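Local coordinates for uncharacterized protein (Pseudomonas syringae pv. tomato, PDB 3K4I), which is of unknown function but belongs to the Aldolase/RraA sequence family and is modelled with bound magnesium, at residues Trp100-Thr105 and Ala122-Thr127; Thr116-Val121 and Tyr133-Arg138. All blocks are in the same frame, centred on the assembly; numbering follows the deposited sequence.

Interaction 1 of 2, residues Trp100-Thr105 and Ala122-Thr127; sequences WGDIMT and ARDIDT. With MG (magnesium ion), chain H.
A magnesium site at a subunit interface sits where the N-terminal ends of helix 102-110 and helix 125-130 meet, and Asp-102 and Asp-124 carry the contact beside it. Asp-102 OD2 binds the magnesium at 2.1 Å. Four waters and Glu-200 of a neighbouring subunit fill the other places round the metal. Asp-124 stays in the second shell. Its OD2 accepts a hydrogen bond from metal-bound water 1 at 2.7 Å. The same oxygen takes the backbone N of Asp-102 at 3.0 Å, from above the carboxylate plane, with an N-H...O angle of 154°. The two carboxylates are stacked, their planes 15° apart. Asp-102 OD1 and Asp-124 OD2 come within 3.4 Å, two acceptors of like charge. The nearby magnesium probably offsets that repulsion. The CG of Asp-102 lies between its backbone N and carbonyl carbon (chi1 54°), which swings the carboxylate beside that of Asp-124 while OD2 reaches the metal. Thr-127 lays its CG2 against CB of Asp-102 at 3.8 Å.

Away from the metal, the loops leading into the two helices are tied by a nearly straight bond from Arg-123 N to Trp-100 O, 2.9 Å. The CB atoms of Trp-100 and Ala-122 touch next to this bond. Gly-101 is the N-cap of helix 102-110. Its CA-H points at Arg-123 O, and its O is gripped by both N and OG1 of Thr-105. The extended side chain of Arg-123 leads away to Met-142 O and to Asp-30 of the neighbouring subunit. One carboxylate binds the metal directly and a second holds a water of its shell: a first- and second-shell aspartate pair in an intersubunit magnesium site.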
loop_
_atom_site.group_PDB
_atom_site.type_symbol
_atom_site.label_atom_id
_atom_site.label_comp_id
_atom_site.label_asym_id
_atom_site.label_seq_id
_atom_site.Cartn_x
_atom_site.Cartn_y
_atom_site.Cartn_z
ATOM N N TRP C 100 -12.426 12.711 2.938
ATOM C CA TRP C 100 -11.294 13.668 3.142
ATOM C C TRP C 100 -10.708 13.981 1.768
ATOM O O TRP C 100 -10.599 13.086 0.922
ATOM C CB TRP C 100 -10.211 13.058 4.005
ATOM C CG TRP C 100 -9.189 14.080 4.462
ATOM C CD1 TRP C 100 -7.983 14.349 3.890
ATOM C CD2 TRP C 100 -9.330 14.968 5.570
ATOM N NE1 TRP C 100 -7.333 15.369 4.598
ATOM C CE2 TRP C 100 -8.144 15.758 5.629
ATOM C CE3 TRP C 100 -10.339 15.159 6.538
ATOM C CZ2 TRP C 100 -7.950 16.759 6.601
ATOM C CZ3 TRP C 100 -10.168 16.160 7.495
ATOM C CH2 TRP C 100 -8.953 16.941 7.531
ATOM N N GLY C 101 -10.346 15.237 1.529
ATOM C CA GLY C 101 -9.727 15.593 0.253
ATOM C C GLY C 101 -8.928 16.876 0.395
ATOM O O GLY C 101 -8.548 17.229 1.514
ATOM N N ASP C 102 -8.706 17.557 -0.721
ATOM C CA ASP C 102 -7.771 18.699 -0.763
ATOM C C ASP C 102 -8.169 19.885 0.098
ATOM O O ASP C 102 -7.317 20.445 0.820
ATOM C CB ASP C 102 -7.445 19.138 -2.206
ATOM C CG ASP C 102 -8.684 19.452 -3.067
ATOM O OD1 ASP C 102 -9.847 19.556 -2.595
ATOM O OD2 ASP C 102 -8.464 19.616 -4.291
ATOM N N ILE C 103 -9.439 20.290 0.005
ATOM C CA ILE C 103 -9.943 21.425 0.785
ATOM C C ILE C 103 -9.703 21.200 2.279
ATOM O O ILE C 103 -9.104 22.059 2.969
ATOM C CB ILE C 103 -11.417 21.709 0.471
ATOM C CG1 ILE C 103 -11.576 22.268 -0.956
ATOM C CG2 ILE C 103 -12.015 22.697 1.452
ATOM C CD1 ILE C 103 -13.052 22.348 -1.418
HETATM N N MSE C 104 -10.110 20.027 2.755
HETATM C CA MSE C 104 -9.965 19.684 4.164
HETATM C C MSE C 104 -8.485 19.614 4.560
HETATM O O MSE C 104 -8.114 20.067 5.640
HETATM C CB MSE C 104 -10.725 18.399 4.484
HETATM C CG MSE C 104 -12.192 18.597 4.211
HETATM SE SE MSE C 104 -13.191 16.960 4.126
HETATM C CE MSE C 104 -13.476 16.852 5.986
ATOM N N THR C 105 -7.652 19.056 3.673
ATOM C CA THR C 105 -6.201 19.010 3.903
ATOM C C THR C 105 -5.607 20.407 4.040
ATOM O O THR C 105 -4.891 20.663 4.978
ATOM C CB THR C 105 -5.479 18.328 2.746
ATOM O OG1 THR C 105 -5.964 16.984 2.614
ATOM C CG2 THR C 105 -3.992 18.320 2.960
ATOM N N ALA C 122 -9.950 8.085 1.450
ATOM C CA ALA C 122 -9.737 9.512 1.169
ATOM C C ALA C 122 -9.421 9.754 -0.298
ATOM O O ALA C 122 -8.962 8.842 -0.987
ATOM C CB ALA C 122 -8.587 10.056 2.042
ATOM N N ARG C 123 -9.634 10.986 -0.758
ATOM C CA ARG C 123 -9.253 11.385 -2.123
ATOM C C ARG C 123 -8.183 12.459 -2.092
ATOM O O ARG C 123 -7.761 12.873 -1.013
ATOM C CB ARG C 123 -10.474 11.841 -2.930
ATOM C CG ARG C 123 -11.095 13.189 -2.586
ATOM C CD ARG C 123 -12.305 13.333 -3.479
ATOM N NE ARG C 123 -12.943 14.639 -3.362
ATOM C CZ ARG C 123 -13.891 15.053 -4.192
ATOM N NH1 ARG C 123 -14.300 14.246 -5.177
ATOM N NH2 ARG C 123 -14.435 16.246 -4.026
ATOM N N ASP C 124 -7.760 12.911 -3.274
ATOM C CA ASP C 124 -6.746 13.958 -3.380
ATOM C C ASP C 124 -5.456 13.567 -2.680
ATOM O O ASP C 124 -4.794 14.379 -2.023
ATOM C CB ASP C 124 -7.303 15.282 -2.853
ATOM C CG ASP C 124 -8.314 15.891 -3.801
ATOM O OD1 ASP C 124 -8.028 15.969 -5.020
ATOM O OD2 ASP C 124 -9.396 16.279 -3.346
ATOM N N ILE C 125 -5.101 12.303 -2.854
ATOM C CA ILE C 125 -3.919 11.715 -2.266
ATOM C C ILE C 125 -2.647 12.468 -2.668
ATOM O O ILE C 125 -1.739 12.631 -1.860
ATOM C CB ILE C 125 -3.827 10.214 -2.634
ATOM C CG1 ILE C 125 -5.056 9.455 -2.091
ATOM C CG2 ILE C 125 -2.538 9.586 -2.107
ATOM C CD1 ILE C 125 -5.408 9.709 -0.608
ATOM N N ASP C 126 -2.599 12.955 -3.905
ATOM C CA ASP C 126 -1.427 13.690 -4.360
ATOM C C ASP C 126 -1.206 14.992 -3.595
ATOM O O ASP C 126 -0.062 15.338 -3.287
ATOM C CB ASP C 126 -1.475 13.893 -5.881
ATOM C CG ASP C 126 -1.253 12.587 -6.645
ATOM O OD1 ASP C 126 -0.265 11.863 -6.363
ATOM O OD2 ASP C 126 -2.080 12.265 -7.518
ATOM N N THR C 127 -2.299 15.693 -3.292
ATOM C CA THR C 127 -2.271 16.928 -2.491
ATOM C C THR C 127 -1.827 16.622 -1.063
ATOM O O THR C 127 -0.980 17.320 -0.475
ATOM C CB THR C 127 -3.655 17.616 -2.497
ATOM O OG1 THR C 127 -3.933 18.079 -3.817
ATOM C CG2 THR C 127 -3.686 18.802 -1.525
HETATM MG MG MG H . -9.618 19.283 -5.962
HETATM O O HOH W 1 -10.764 17.939 -5.009
HETATM O O HOH W 2 -8.289 17.820 -6.479
HETATM O O HOH W 3 -10.511 18.870 -7.704
HETATM O O HOH W 4 -8.595 20.672 -7.045
#

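Interaction 2 of 2, residues Thr116-Val121 and Tyr133-Arg138; sequences TVIDGV and YPLFSR
Thr-116 overlaps the hydroxyl end of the Tyr-133 ring, with CB 3.9 Å from CE2. Its OG1 comes in at the ring edge, in plane, and shares a hydrogen bond of 2.9 Å with Tyr-133 OH; either hydroxyl could donate. The Tyr-133 CG is anti to the backbone N (chi1 -180°), which carries the ring across to Thr-116 on the neighbouring strand.

Backbone bonds then alternate along the strands. Thr-116 N binds Pro-134 O, Phe-136 N binds Thr-116 O, and Ile-118 N binds Phe-136 O at a more bent angle of 136°. The strands run parallel, as the two strands of a beta-alpha-beta unit whose crossover is helix 125-130. On the face toward that helix, Ile-118 CD1 meets Leu-135 CD1 at 3.9 Å. The Phe-136 ring is on the other face with Val-117, and both touch Cys-178.

Further along, Arg-138 N binds Gly-120 O at 2.8 Å. The Arg-138 side chain runs alongside Asp-119, and its guanidinium grips one oxygen side-on. Asp-119 OD1 lies in the guanidinium plane, 2.9 Å from NE and 3.0 Å from NH2. The carboxylate plane is turned 87° to it. NE meets the anti lone pair of OD1, while NH2 comes from above the carboxylate plane. Asp-119 OD2 goes to Ser-90, and Arg-138 NH2 also pairs with Asp-161.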
loop_
_atom_site.group_PDB
_atom_site.type_symbol
_atom_site.label_atom_id
_atom_site.label_comp_id
_atom_site.label_asym_id
_atom_site.label_seq_id
_atom_site.Cartn_x
_atom_site.Cartn_y
_atom_site.Cartn_z
ATOM N N THR C 116 -5.422 13.016 10.204
ATOM C CA THR C 116 -6.757 12.474 9.994
ATOM C C THR C 116 -6.655 10.973 9.890
ATOM O O THR C 116 -5.833 10.455 9.123
ATOM C CB THR C 116 -7.417 13.056 8.726
ATOM O OG1 THR C 116 -7.583 14.457 8.924
ATOM C CG2 THR C 116 -8.801 12.481 8.543
ATOM N N VAL C 117 -7.502 10.300 10.662
ATOM C CA VAL C 117 -7.570 8.837 10.712
ATOM C C VAL C 117 -8.949 8.486 10.162
ATOM O O VAL C 117 -9.938 9.007 10.683
ATOM C CB VAL C 117 -7.465 8.371 12.169
ATOM C CG1 VAL C 117 -7.680 6.885 12.272
ATOM C CG2 VAL C 117 -6.118 8.749 12.736
ATOM N N ILE C 118 -9.029 7.581 9.176
ATOM C CA ILE C 118 -10.304 7.277 8.509
ATOM C C ILE C 118 -10.640 5.798 8.447
ATOM O O ILE C 118 -9.888 5.001 7.874
ATOM C CB ILE C 118 -10.369 7.851 7.068
ATOM C CG1 ILE C 118 -9.969 9.325 7.057
ATOM C CG2 ILE C 118 -11.770 7.716 6.507
ATOM C CD1 ILE C 118 -9.846 9.909 5.665
ATOM N N ASP C 119 -11.792 5.470 9.031
ATOM C CA ASP C 119 -12.405 4.148 8.884
ATOM C C ASP C 119 -13.220 4.267 7.592
ATOM O O ASP C 119 -14.428 4.459 7.614
ATOM C CB ASP C 119 -13.260 3.842 10.125
ATOM C CG ASP C 119 -14.182 2.632 9.946
ATOM O OD1 ASP C 119 -13.778 1.683 9.285
ATOM O OD2 ASP C 119 -15.309 2.676 10.490
ATOM N N GLY C 120 -12.520 4.144 6.468
ATOM C CA GLY C 120 -13.023 4.568 5.186
ATOM C C GLY C 120 -11.851 4.993 4.326
ATOM O O GLY C 120 -10.704 4.648 4.611
ATOM N N VAL C 121 -12.137 5.729 3.264
ATOM C CA VAL C 121 -11.093 6.119 2.303
ATOM C C VAL C 121 -11.051 7.628 2.050
ATOM O O VAL C 121 -11.987 8.360 2.436
ATOM C CB VAL C 121 -11.231 5.327 0.976
ATOM C CG1 VAL C 121 -11.027 3.835 1.244
ATOM C CG2 VAL C 121 -12.574 5.600 0.272
ATOM N N TYR C 133 0.846 15.775 4.804
ATOM C CA TYR C 133 -0.174 15.757 5.853
ATOM C C TYR C 133 -0.370 14.319 6.358
ATOM O O TYR C 133 -0.513 13.395 5.558
ATOM C CB TYR C 133 -1.503 16.286 5.322
ATOM C CG TYR C 133 -2.584 16.282 6.384
ATOM C CD1 TYR C 133 -2.520 17.189 7.452
ATOM C CD2 TYR C 133 -3.680 15.408 6.318
ATOM C CE1 TYR C 133 -3.472 17.218 8.436
ATOM C CE2 TYR C 133 -4.670 15.434 7.318
ATOM C CZ TYR C 133 -4.552 16.357 8.375
ATOM O OH TYR C 133 -5.508 16.408 9.369
ATOM N N PRO C 134 -0.377 14.121 7.688
ATOM C CA PRO C 134 -0.488 12.772 8.205
ATOM C C PRO C 134 -1.901 12.170 8.061
ATOM O O PRO C 134 -2.783 12.411 8.884
ATOM C CB PRO C 134 -0.059 12.923 9.672
ATOM C CG PRO C 134 0.782 14.232 9.682
ATOM C CD PRO C 134 -0.039 15.084 8.762
ATOM N N LEU C 135 -2.077 11.427 6.976
ATOM C CA LEU C 135 -3.360 10.783 6.651
ATOM C C LEU C 135 -3.265 9.294 6.786
ATOM O O LEU C 135 -2.363 8.657 6.211
ATOM C CB LEU C 135 -3.744 11.097 5.190
ATOM C CG LEU C 135 -4.993 10.371 4.647
ATOM C CD1 LEU C 135 -6.138 10.945 5.407
ATOM C CD2 LEU C 135 -5.175 10.643 3.169
ATOM N N PHE C 136 -4.239 8.727 7.493
ATOM C CA PHE C 136 -4.316 7.298 7.686
ATOM C C PHE C 136 -5.700 6.851 7.283
ATOM O O PHE C 136 -6.690 7.464 7.700
ATOM C CB PHE C 136 -4.024 7.029 9.155
ATOM C CG PHE C 136 -2.707 7.568 9.581
ATOM C CD1 PHE C 136 -1.573 6.754 9.579
ATOM C CD2 PHE C 136 -2.572 8.910 9.925
ATOM C CE1 PHE C 136 -0.332 7.263 9.953
ATOM C CE2 PHE C 136 -1.304 9.445 10.268
ATOM C CZ PHE C 136 -0.190 8.611 10.277
ATOM N N SER C 137 -5.795 5.808 6.461
ATOM C CA SER C 137 -7.093 5.385 5.970
ATOM C C SER C 137 -7.026 3.961 5.465
ATOM O O SER C 137 -5.951 3.388 5.355
ATOM C CB SER C 137 -7.523 6.282 4.797
ATOM O OG SER C 137 -6.687 6.056 3.672
ATOM N N ARG C 138 -8.186 3.416 5.119
ATOM C CA ARG C 138 -8.253 2.086 4.522
ATOM C C ARG C 138 -7.920 2.086 3.035
ATOM O O ARG C 138 -8.021 1.053 2.351
ATOM C CB ARG C 138 -9.637 1.486 4.723
ATOM C CG ARG C 138 -9.972 1.272 6.200
ATOM C CD ARG C 138 -11.216 0.395 6.396
ATOM N NE ARG C 138 -11.596 0.464 7.813
ATOM C CZ ARG C 138 -10.929 -0.108 8.819
ATOM N NH1 ARG C 138 -9.861 -0.842 8.590
ATOM N NH2 ARG C 138 -11.356 0.063 10.084
#

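Interactions 1 and 2 alternate along the chain, and their centres are 10 Å apart. Strand 115-119 follows helix 102-110, and segment 122-127 follows directly on 116-121. The Trp-100 side chain of interaction 1 joins the two. Its CH2 is 3.2 Å from Thr-116 OG1, and its CZ2 is 3.6 Å from Tyr-133 CE2. Its CB packs on Ile-118 CD1 at 3.6 Å. Ala-122 CB adds a contact with Leu-135 CD2, also at 3.6 Å. Interaction 1 holds the magnesium, through Asp-102, and faces a neighbouring subunit. Interaction 2 lies deeper in the chain, with the Leu-135 side chain about 13 Å from a bound magnesium.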